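Pancreatic lipase related protein 2 (Equus caballus, PDB 1W52) probably hydrolyses galactolipids and triacylglycerols, releasing free fatty acids. Local coordinates at residues F11-P16 / P24-P29; K15-T20 / S188-L193; H149-S154 / R173-D178; L177-P182 / V201-T206. All coordinates share one frame; numbering follows the deposited sequence.

In the fold
Contacts 3 and 4 form the core, and contacts 1 and 2 lie nearer the surface. Contact 3 pairs strands 149-153 and 173-177 of the central sheet. Contact 4 carries the sheet on to strand 201-204. The two share Leu177 and Asp178, and Asp202 ties them together by a salt bridge to Arg173. Their chemistry is backbone hydrogen bonds with buried polar side chains. Contacts 1 and 2 share Lys15 and Pro16 of the N-terminal loop. Neither has a hydrogen bond between its segments, and both rest on van der Waals packing. Contact 2 also supplies a ligand of the calcium ion, Glu189 O. Its Leu193 reaches back to Gly176 and Val201 of the sheet.

Contact 1 of 4, residues F11-P16 / P24-P29; sequences FSDDKP and PLKSLP
Lys26 NZ sits in the bend of 11-16. It lies 3.3 Å from Asp14 CB and close to the backbone N of Lys15. It also makes a weak hydrogen bond to Ala18 O. The Lys26 chain bends at chi2 (-129°) and passes the Asp13 side chain at about a right angle. Lys26 CD comes within 3.4 Å of Asp13 O, and Lys26 CB is 3.6 Å from Asp13 OD2. The carboxylate therefore meets the aliphatic part of the lysine. Asp13 OD1 and Lys26 NZ are 4.6 Å apart, so any attraction between the charges acts at a distance. Asp13 OD1 has a weak hydrogen bond from the N of Lys1.

Both segments belong to one loop of the lipase domain, between strand 9-11 and helix 32-35. Their touching parts run 153° apart, nearly antiparallel. An ST turn shapes 11-16: Asp14 N donates to Ser12 OG at 3.1 Å, with an N-H...O angle of 164°.

Further along, Leu28 turns CD2 toward Asp13 CB and the carbonyl O of Phe11. Leu28 O accepts a hydrogen bond from Gln118 NE2 of helix 116-141. Pro29 then meets the Phe11 ring at a slant, with Pro29 CG 4.0 Å from Phe11 CD2. The Pro29 ring also packs on Gln121 and Ile125 of that helix.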
# COMPACT_ATOMS: atom_id res chain seq x y z
N PHE A 11 16.63 -27.60 -6.16
CA PHE A 11 16.32 -26.92 -4.94
C PHE A 11 17.13 -27.49 -3.81
O PHE A 11 16.77 -28.51 -3.25
CB PHE A 11 14.83 -27.10 -4.68
CG PHE A 11 13.98 -26.64 -5.83
CD1 PHE A 11 13.83 -27.42 -6.95
CD2 PHE A 11 13.37 -25.38 -5.81
CE1 PHE A 11 13.06 -26.98 -8.01
CE2 PHE A 11 12.59 -24.93 -6.89
CZ PHE A 11 12.43 -25.74 -7.98
N SER A 12 18.25 -26.84 -3.51
CA SER A 12 19.10 -27.25 -2.39
C SER A 12 18.49 -26.89 -1.06
O SER A 12 18.36 -25.71 -0.72
CB SER A 12 20.47 -26.57 -2.44
OG SER A 12 21.15 -26.75 -1.19
N ASP A 13 18.18 -27.91 -0.26
CA ASP A 13 17.68 -27.68 1.10
C ASP A 13 18.70 -27.05 2.06
O ASP A 13 18.39 -26.89 3.22
CB ASP A 13 17.10 -28.98 1.69
CG ASP A 13 18.02 -29.67 2.70
OD1 ASP A 13 19.29 -29.56 2.64
OD2 ASP A 13 17.50 -30.37 3.59
N ASP A 14 19.88 -26.68 1.61
CA ASP A 14 20.79 -26.10 2.58
C ASP A 14 20.89 -24.59 2.44
O ASP A 14 20.63 -24.03 1.43
CB ASP A 14 22.18 -26.81 2.62
CG ASP A 14 23.02 -26.58 1.36
OD1 ASP A 14 23.51 -25.44 1.18
OD2 ASP A 14 23.25 -27.48 0.52
N LYS A 15 21.22 -23.98 3.56
CA LYS A 15 21.42 -22.55 3.70
C LYS A 15 21.58 -21.85 2.34
O LYS A 15 22.21 -22.43 1.46
CB LYS A 15 22.65 -22.31 4.60
CG LYS A 15 22.67 -23.20 5.90
CD LYS A 15 23.94 -23.10 6.72
CE LYS A 15 23.88 -21.90 7.62
NZ LYS A 15 25.24 -21.39 7.86
N PRO A 16 21.01 -20.65 2.14
CA PRO A 16 20.05 -20.00 3.04
C PRO A 16 18.60 -20.43 2.90
O PRO A 16 17.75 -19.81 3.53
CB PRO A 16 20.19 -18.51 2.69
CG PRO A 16 20.49 -18.50 1.27
CD PRO A 16 21.35 -19.75 1.02
N PRO A 24 14.71 -22.49 10.76
CA PRO A 24 15.61 -23.35 11.56
C PRO A 24 15.59 -24.81 11.14
O PRO A 24 16.63 -25.44 11.10
CB PRO A 24 15.10 -23.18 13.00
CG PRO A 24 14.28 -21.94 12.97
CD PRO A 24 13.67 -21.87 11.60
N LEU A 25 14.42 -25.33 10.84
CA LEU A 25 14.31 -26.70 10.40
C LEU A 25 14.69 -26.79 8.89
O LEU A 25 14.60 -25.79 8.14
CB LEU A 25 12.89 -27.19 10.70
CG LEU A 25 12.72 -28.61 11.24
CD1 LEU A 25 11.62 -28.67 12.31
CD2 LEU A 25 12.43 -29.62 10.08
N LYS A 26 15.14 -27.97 8.45
CA LYS A 26 15.39 -28.26 7.03
C LYS A 26 14.20 -29.00 6.42
O LYS A 26 13.83 -30.09 6.86
CB LYS A 26 16.70 -29.05 6.82
CG LYS A 26 17.96 -28.29 7.32
CD LYS A 26 19.11 -28.20 6.30
CE LYS A 26 20.12 -27.13 6.74
NZ LYS A 26 21.23 -26.76 5.79
N SER A 27 13.57 -28.36 5.45
CA SER A 27 12.61 -29.01 4.58
C SER A 27 12.93 -28.65 3.14
O SER A 27 13.87 -27.87 2.85
CB SER A 27 11.13 -28.69 4.94
OG SER A 27 10.91 -27.33 5.28
N LEU A 28 12.16 -29.26 2.24
CA LEU A 28 12.21 -29.01 0.80
C LEU A 28 10.80 -28.75 0.19
O LEU A 28 9.75 -29.20 0.71
CB LEU A 28 12.84 -30.23 0.11
CG LEU A 28 14.37 -30.36 0.06
CD1 LEU A 28 14.66 -31.71 -0.52
CD2 LEU A 28 15.05 -29.24 -0.76
N PRO A 29 10.79 -28.00 -0.92
CA PRO A 29 9.55 -27.69 -1.64
C PRO A 29 8.81 -28.91 -1.98
O PRO A 29 9.39 -29.94 -2.06
CB PRO A 29 10.05 -27.04 -2.91
CG PRO A 29 11.32 -26.37 -2.47
CD PRO A 29 11.96 -27.32 -1.49

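Contact 2 of 4, residues K15-T20 / S188-L193; sequences KPWAGT and SEEVRL. With CA (calcium ion), chain E.
The backbones of 15-20 and 188-193 come closest at two pairs, with Pro16 CA 6.4 Å from Ser188 CA and Trp17 CA 6.5 Å from Val191 CA. Both are irregular loops of the alpha/beta-hydrolase domain. The second is the start of a calcium-binding loop between strands 173-177 and 201-204. A cis peptide bond precedes Pro16, whose ring faces the calcium loop. Pro16 CB packs on Ser188 CB at 3.7 Å. Pro16 CG meets Val191 CG1 at 3.9 Å.

Trp17 brings its six-membered ring under the same methyl. Val191 CG1 lies 4.0 Å from the centroid of that Trp17 ring and 26° off its normal, a CH-pi contact over the face. The Trp17 indole also has a cation-pi partner, Arg124.

Glu190 crosses the Trp17 ring at about a right angle. Its chi1 of 172° turns CG away from its own backbone N, and the chain then runs on extended beside Trp17 CZ2 and CH2. Its carboxylate plane is turned 71° from the ring. Glu190 OE1 lies 3.7 Å from Pro16 CD, while OE2 has a long, weak ion pair with Arg165 of helix 155-166.

Within the loops, Thr20 OG1 donates weakly to Pro16 O, and Glu190 N weakly to Ser188 OG. Asp194 and Asp197 also bind the calcium ion, to which Glu189 contributes its backbone O at 2.2 Å.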
# COMPACT_ATOMS: atom_id res chain seq x y z
N LYS A 15 21.22 -23.98 3.56
CA LYS A 15 21.42 -22.55 3.70
C LYS A 15 21.58 -21.85 2.34
O LYS A 15 22.21 -22.43 1.46
CB LYS A 15 22.65 -22.31 4.60
CG LYS A 15 22.67 -23.20 5.90
CD LYS A 15 23.94 -23.10 6.72
CE LYS A 15 23.88 -21.90 7.62
NZ LYS A 15 25.24 -21.39 7.86
N PRO A 16 21.01 -20.65 2.14
CA PRO A 16 20.05 -20.00 3.04
C PRO A 16 18.60 -20.43 2.90
O PRO A 16 17.75 -19.81 3.53
CB PRO A 16 20.19 -18.51 2.69
CG PRO A 16 20.49 -18.50 1.27
CD PRO A 16 21.35 -19.75 1.02
N TRP A 17 18.32 -21.49 2.15
CA TRP A 17 16.94 -21.95 1.99
C TRP A 17 16.34 -22.60 3.22
O TRP A 17 15.12 -22.71 3.31
CB TRP A 17 16.83 -22.88 0.79
CG TRP A 17 17.43 -22.21 -0.42
CD1 TRP A 17 18.65 -22.44 -0.95
CD2 TRP A 17 16.87 -21.14 -1.19
NE1 TRP A 17 18.88 -21.62 -2.03
CE2 TRP A 17 17.79 -20.81 -2.20
CE3 TRP A 17 15.65 -20.46 -1.17
CZ2 TRP A 17 17.55 -19.84 -3.16
CZ3 TRP A 17 15.42 -19.49 -2.09
CH2 TRP A 17 16.36 -19.17 -3.08
N ALA A 18 17.20 -23.03 4.14
CA ALA A 18 16.81 -23.78 5.35
C ALA A 18 18.03 -24.04 6.23
O ALA A 18 19.14 -24.10 5.73
CB ALA A 18 16.09 -25.11 5.02
N GLY A 19 17.80 -24.22 7.54
CA GLY A 19 18.86 -24.19 8.54
C GLY A 19 19.44 -22.80 8.71
O GLY A 19 20.64 -22.61 8.84
N THR A 20 18.55 -21.82 8.66
CA THR A 20 18.88 -20.46 8.98
C THR A 20 18.21 -20.16 10.29
O THR A 20 17.29 -20.86 10.74
CB THR A 20 18.31 -19.48 7.91
OG1 THR A 20 18.41 -20.07 6.61
CG2 THR A 20 19.15 -18.21 7.81
N SER A 188 19.10 -13.78 3.82
CA SER A 188 19.80 -13.58 2.57
C SER A 188 18.77 -13.08 1.60
O SER A 188 17.59 -13.48 1.68
CB SER A 188 20.36 -14.88 2.03
OG SER A 188 21.18 -14.63 0.90
N GLU A 189 19.22 -12.24 0.68
CA GLU A 189 18.37 -11.62 -0.29
C GLU A 189 18.03 -12.71 -1.26
O GLU A 189 17.08 -12.61 -2.01
CB GLU A 189 19.10 -10.43 -0.92
CG GLU A 189 19.72 -9.45 0.09
CD GLU A 189 20.46 -8.29 -0.58
OE1 GLU A 189 21.51 -8.54 -1.19
OE2 GLU A 189 20.02 -7.13 -0.52
N GLU A 190 18.79 -13.78 -1.23
CA GLU A 190 18.53 -14.90 -2.11
C GLU A 190 17.12 -15.47 -1.89
O GLU A 190 16.49 -16.03 -2.81
CB GLU A 190 19.65 -15.96 -1.94
CG GLU A 190 19.36 -17.27 -2.68
CD GLU A 190 20.59 -18.12 -3.01
OE1 GLU A 190 21.59 -18.08 -2.25
OE2 GLU A 190 20.56 -18.87 -4.01
N VAL A 191 16.61 -15.32 -0.66
CA VAL A 191 15.38 -16.02 -0.20
C VAL A 191 14.20 -15.10 -0.07
O VAL A 191 13.06 -15.54 -0.10
CB VAL A 191 15.57 -16.76 1.17
CG1 VAL A 191 16.67 -17.80 1.05
CG2 VAL A 191 15.92 -15.78 2.26
N ARG A 192 14.49 -13.83 0.07
CA ARG A 192 13.48 -12.87 0.24
C ARG A 192 13.29 -12.03 -1.04
O ARG A 192 13.24 -12.58 -2.17
CB ARG A 192 13.77 -12.06 1.51
CG ARG A 192 15.02 -11.20 1.54
CD ARG A 192 15.15 -10.53 2.81
NE ARG A 192 16.24 -9.57 2.97
CZ ARG A 192 16.38 -8.43 2.29
NH1 ARG A 192 15.57 -8.10 1.30
NH2 ARG A 192 17.39 -7.62 2.57
N LEU A 193 13.04 -10.74 -0.83
CA LEU A 193 12.68 -9.79 -1.84
C LEU A 193 13.46 -8.53 -1.47
O LEU A 193 13.40 -8.04 -0.31
CB LEU A 193 11.17 -9.53 -1.85
CG LEU A 193 10.79 -8.12 -2.40
CD1 LEU A 193 11.26 -7.97 -3.82
CD2 LEU A 193 9.30 -7.70 -2.33
CA CA E . 16.00 -11.34 -3.51

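Contact 3 of 4, residues H149-S154 / R173-D178; sequences HIIGHS and RVTGLD
Arg173 lies alongside His149, and the two side chains point the same way. Arg173 CB is 3.6 Å from His149 CD2. CG stands anti to the backbone N (chi1 -174°), and the chain runs straight on to NE. CG and CD pass CD2 and NE2 of the imidazole. NE and CZ pack by His149 NE2, and NH1 by His149 CE1. The guanidinium lies almost parallel to the ring, their planes 7° apart, with His149 NE2 over one guanidinium face. At the tip, NH2 forms a salt bridge with Asp202 OD2 and a hydrogen bond with Gly310 O, and NH1 bonds to His311 O.

His149 NE2 uses its N-H on Thr175 OG1, in the ring plane. That bond is 2.7 Å long and nearly straight at 175°. Thr175 OG1 is also bonded to Asp202 OD1, and His149 ND1 to His73 ND1.

The strands are parallel and share five backbone hydrogen bonds. The last runs from Ser154 N to Leu177 O at 2.8 Å. It joins the nucleophile elbow at Ser154, the probable nucleophile, to the strand end that carries Asp178. Ser154 OG bonds to His265 NE2.

This pair belongs to a beta-alpha-beta unit. Ile150 and Val174 face its helix 155-166 at Ala160. His149, Ile151 and His153 face helix 257-277, and strand 72-76 adjoins 149-153 on its other edge.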
# COMPACT_ATOMS: atom_id res chain seq x y z
N HIS A 149 5.51 -6.73 -14.96
CA HIS A 149 5.25 -6.25 -13.60
C HIS A 149 4.69 -7.37 -12.78
O HIS A 149 3.60 -7.92 -13.10
CB HIS A 149 4.20 -5.19 -13.64
CG HIS A 149 3.90 -4.57 -12.32
ND1 HIS A 149 2.68 -3.97 -12.03
CD2 HIS A 149 4.66 -4.42 -11.21
CE1 HIS A 149 2.72 -3.48 -10.81
NE2 HIS A 149 3.91 -3.74 -10.29
N ILE A 150 5.43 -7.75 -11.73
CA ILE A 150 4.90 -8.75 -10.84
C ILE A 150 4.43 -8.11 -9.58
O ILE A 150 5.16 -7.35 -8.98
CB ILE A 150 5.90 -9.77 -10.51
CG1 ILE A 150 6.33 -10.49 -11.77
CG2 ILE A 150 5.21 -10.83 -9.65
CD1 ILE A 150 7.54 -11.30 -11.60
N ILE A 151 3.22 -8.44 -9.16
CA ILE A 151 2.67 -7.86 -7.93
C ILE A 151 2.39 -9.00 -6.98
O ILE A 151 1.53 -9.80 -7.28
CB ILE A 151 1.34 -7.15 -8.23
CG1 ILE A 151 1.42 -6.21 -9.42
CG2 ILE A 151 0.94 -6.35 -7.05
CD1 ILE A 151 0.04 -5.57 -9.78
N GLY A 152 3.05 -9.08 -5.83
CA GLY A 152 2.80 -10.19 -4.92
C GLY A 152 2.38 -9.74 -3.53
O GLY A 152 2.94 -8.81 -2.98
N HIS A 153 1.40 -10.42 -2.93
CA HIS A 153 1.01 -10.17 -1.53
C HIS A 153 1.58 -11.22 -0.52
O HIS A 153 1.47 -12.41 -0.75
CB HIS A 153 -0.53 -10.14 -1.37
CG HIS A 153 -0.95 -10.03 0.07
ND1 HIS A 153 -1.39 -11.12 0.80
CD2 HIS A 153 -0.93 -8.98 0.94
CE1 HIS A 153 -1.64 -10.73 2.04
NE2 HIS A 153 -1.36 -9.45 2.16
N SER A 154 2.13 -10.74 0.60
CA SER A 154 2.59 -11.60 1.70
C SER A 154 3.61 -12.56 1.14
O SER A 154 4.64 -12.17 0.66
CB SER A 154 1.43 -12.35 2.43
OG SER A 154 1.85 -13.28 3.47
N ARG A 173 9.44 -4.55 -13.05
CA ARG A 173 8.91 -4.18 -11.74
C ARG A 173 8.25 -5.31 -11.01
O ARG A 173 7.43 -6.06 -11.56
CB ARG A 173 7.88 -3.10 -11.92
CG ARG A 173 7.35 -2.51 -10.67
CD ARG A 173 6.18 -1.65 -11.01
NE ARG A 173 5.70 -0.84 -9.90
CZ ARG A 173 4.48 -0.30 -9.85
NH1 ARG A 173 3.64 -0.51 -10.85
NH2 ARG A 173 4.10 0.45 -8.82
N VAL A 174 8.61 -5.40 -9.74
CA VAL A 174 7.90 -6.24 -8.80
C VAL A 174 7.49 -5.30 -7.69
O VAL A 174 8.24 -4.41 -7.27
CB VAL A 174 8.72 -7.49 -8.33
CG1 VAL A 174 10.04 -7.11 -7.88
CG2 VAL A 174 8.05 -8.16 -7.15
N THR A 175 6.24 -5.48 -7.29
CA THR A 175 5.60 -4.72 -6.23
C THR A 175 5.28 -5.69 -5.10
O THR A 175 4.64 -6.73 -5.31
CB THR A 175 4.31 -4.12 -6.75
OG1 THR A 175 4.61 -3.09 -7.72
CG2 THR A 175 3.57 -3.44 -5.63
N GLY A 176 5.74 -5.37 -3.90
CA GLY A 176 5.50 -6.22 -2.74
C GLY A 176 4.35 -5.72 -1.87
O GLY A 176 4.50 -4.74 -1.19
N LEU A 177 3.20 -6.37 -1.91
CA LEU A 177 2.10 -6.00 -1.03
C LEU A 177 2.22 -6.71 0.33
O LEU A 177 1.97 -7.92 0.46
CB LEU A 177 0.79 -6.33 -1.70
CG LEU A 177 0.62 -5.62 -3.02
CD1 LEU A 177 -0.83 -5.63 -3.29
CD2 LEU A 177 1.07 -4.17 -2.99
N ASP A 178 2.62 -5.91 1.32
CA ASP A 178 3.05 -6.37 2.65
C ASP A 178 3.76 -7.72 2.69
O ASP A 178 3.20 -8.76 3.07
CB ASP A 178 1.88 -6.38 3.60
CG ASP A 178 2.30 -6.38 5.05
OD1 ASP A 178 3.19 -5.55 5.50
OD2 ASP A 178 1.75 -7.20 5.82

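Contact 4 of 4, residues L177-P182 / V201-T206; sequences LDPAEP and VDVIHT
Val203 and Pro179 cross obliquely, with Val203 CG1 3.4 Å from Pro179 CD. The proline ring also packs on Ala157 and His158 of helix 155-166.

Ile204 comes next and forms a parallel bridge with Leu177. Their side chains lie side by side and point the same way, so that Ile204 CD1 meets Leu177 CD2 at 3.9 Å. Ile204 O accepts from Asp178 N at 2.8 Å.

His205 turns its CB away from 177-182. Its CA still lies 3.7 Å from Asp178 OD1. His205 ND1 is hydrogen-bonded to Met219 O and NE2 to Asp227 OD1.

Thr206 N then donates to Asp178 OD1 at 3.2 Å, with an N-H...O angle of 140°. The donor stands well above the carboxylate plane, 66° out of it. Thr206 OG1 is bonded to Asn264 O.

With chi1 of Asp178 at -161°, CG lies beside the carbonyl carbon, and the carboxylate reaches Thr206 N. One oxygen is held by that amide, and OD2 bonds to His265 ND1. Thr206 is thus a second-shell residue that helps to position the probable charge-relay aspartate of the Ser-His-Asp catalytic triad.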
# COMPACT_ATOMS: atom_id res chain seq x y z
N LEU A 177 3.20 -6.37 -1.91
CA LEU A 177 2.10 -6.00 -1.03
C LEU A 177 2.22 -6.71 0.33
O LEU A 177 1.97 -7.92 0.46
CB LEU A 177 0.79 -6.33 -1.70
CG LEU A 177 0.62 -5.62 -3.02
CD1 LEU A 177 -0.83 -5.63 -3.29
CD2 LEU A 177 1.07 -4.17 -2.99
N ASP A 178 2.62 -5.91 1.32
CA ASP A 178 3.05 -6.37 2.65
C ASP A 178 3.76 -7.72 2.69
O ASP A 178 3.20 -8.76 3.07
CB ASP A 178 1.88 -6.38 3.60
CG ASP A 178 2.30 -6.38 5.05
OD1 ASP A 178 3.19 -5.55 5.50
OD2 ASP A 178 1.75 -7.20 5.82
N PRO A 179 5.02 -7.70 2.29
CA PRO A 179 5.81 -8.93 2.24
C PRO A 179 5.82 -9.61 3.60
O PRO A 179 5.96 -8.96 4.61
CB PRO A 179 7.20 -8.44 1.87
CG PRO A 179 6.98 -7.04 1.26
CD PRO A 179 5.75 -6.49 1.86
N ALA A 180 5.72 -10.93 3.60
CA ALA A 180 5.67 -11.69 4.83
C ALA A 180 6.94 -11.49 5.64
O ALA A 180 8.02 -11.33 5.05
CB ALA A 180 5.51 -13.15 4.52
N GLU A 181 6.80 -11.51 6.96
CA GLU A 181 7.93 -11.42 7.87
C GLU A 181 8.55 -12.78 8.24
O GLU A 181 9.70 -12.99 7.94
CB GLU A 181 7.54 -10.67 9.14
CG GLU A 181 8.74 -10.48 10.04
CD GLU A 181 8.46 -9.62 11.25
OE1 GLU A 181 7.42 -8.86 11.32
OE2 GLU A 181 9.35 -9.72 12.12
N PRO A 182 7.80 -13.67 8.90
CA PRO A 182 8.34 -14.98 9.34
C PRO A 182 9.16 -15.67 8.29
O PRO A 182 8.61 -15.92 7.23
CB PRO A 182 7.09 -15.80 9.54
CG PRO A 182 6.08 -14.84 9.94
CD PRO A 182 6.38 -13.57 9.26
N VAL A 201 11.51 -2.05 -7.59
CA VAL A 201 10.76 -2.71 -6.52
C VAL A 201 10.13 -1.63 -5.65
O VAL A 201 10.82 -0.76 -5.09
CB VAL A 201 11.67 -3.62 -5.61
CG1 VAL A 201 10.85 -4.34 -4.54
CG2 VAL A 201 12.49 -4.67 -6.43
N ASP A 202 8.82 -1.73 -5.51
CA ASP A 202 8.10 -0.84 -4.61
C ASP A 202 7.32 -1.66 -3.59
O ASP A 202 6.67 -2.64 -3.92
CB ASP A 202 7.13 0.05 -5.38
CG ASP A 202 6.19 -0.75 -6.29
OD1 ASP A 202 6.64 -1.82 -6.83
OD2 ASP A 202 5.01 -0.40 -6.50
N VAL A 203 7.34 -1.23 -2.35
CA VAL A 203 6.70 -2.00 -1.31
C VAL A 203 5.66 -1.18 -0.53
O VAL A 203 5.90 -0.04 -0.18
CB VAL A 203 7.75 -2.52 -0.34
CG1 VAL A 203 7.17 -3.65 0.53
CG2 VAL A 203 8.94 -3.02 -1.13
N ILE A 204 4.51 -1.79 -0.28
CA ILE A 204 3.54 -1.28 0.69
C ILE A 204 3.55 -2.11 1.98
O ILE A 204 3.36 -3.31 1.95
CB ILE A 204 2.15 -1.23 0.07
CG1 ILE A 204 2.22 -0.38 -1.17
CG2 ILE A 204 1.15 -0.57 1.02
CD1 ILE A 204 0.93 -0.42 -1.98
N HIS A 205 3.77 -1.43 3.11
CA HIS A 205 3.88 -2.04 4.44
C HIS A 205 2.65 -1.68 5.29
O HIS A 205 2.53 -0.54 5.72
CB HIS A 205 5.06 -1.47 5.21
CG HIS A 205 6.41 -1.69 4.59
ND1 HIS A 205 7.28 -2.68 5.03
CD2 HIS A 205 7.09 -0.99 3.65
CE1 HIS A 205 8.41 -2.59 4.36
NE2 HIS A 205 8.32 -1.59 3.50
N THR A 206 1.76 -2.65 5.51
CA THR A 206 0.56 -2.44 6.32
C THR A 206 0.52 -3.17 7.66
O THR A 206 -0.34 -2.85 8.44
CB THR A 206 -0.73 -2.80 5.54
OG1 THR A 206 -0.65 -4.16 5.06
CG2 THR A 206 -0.88 -1.92 4.27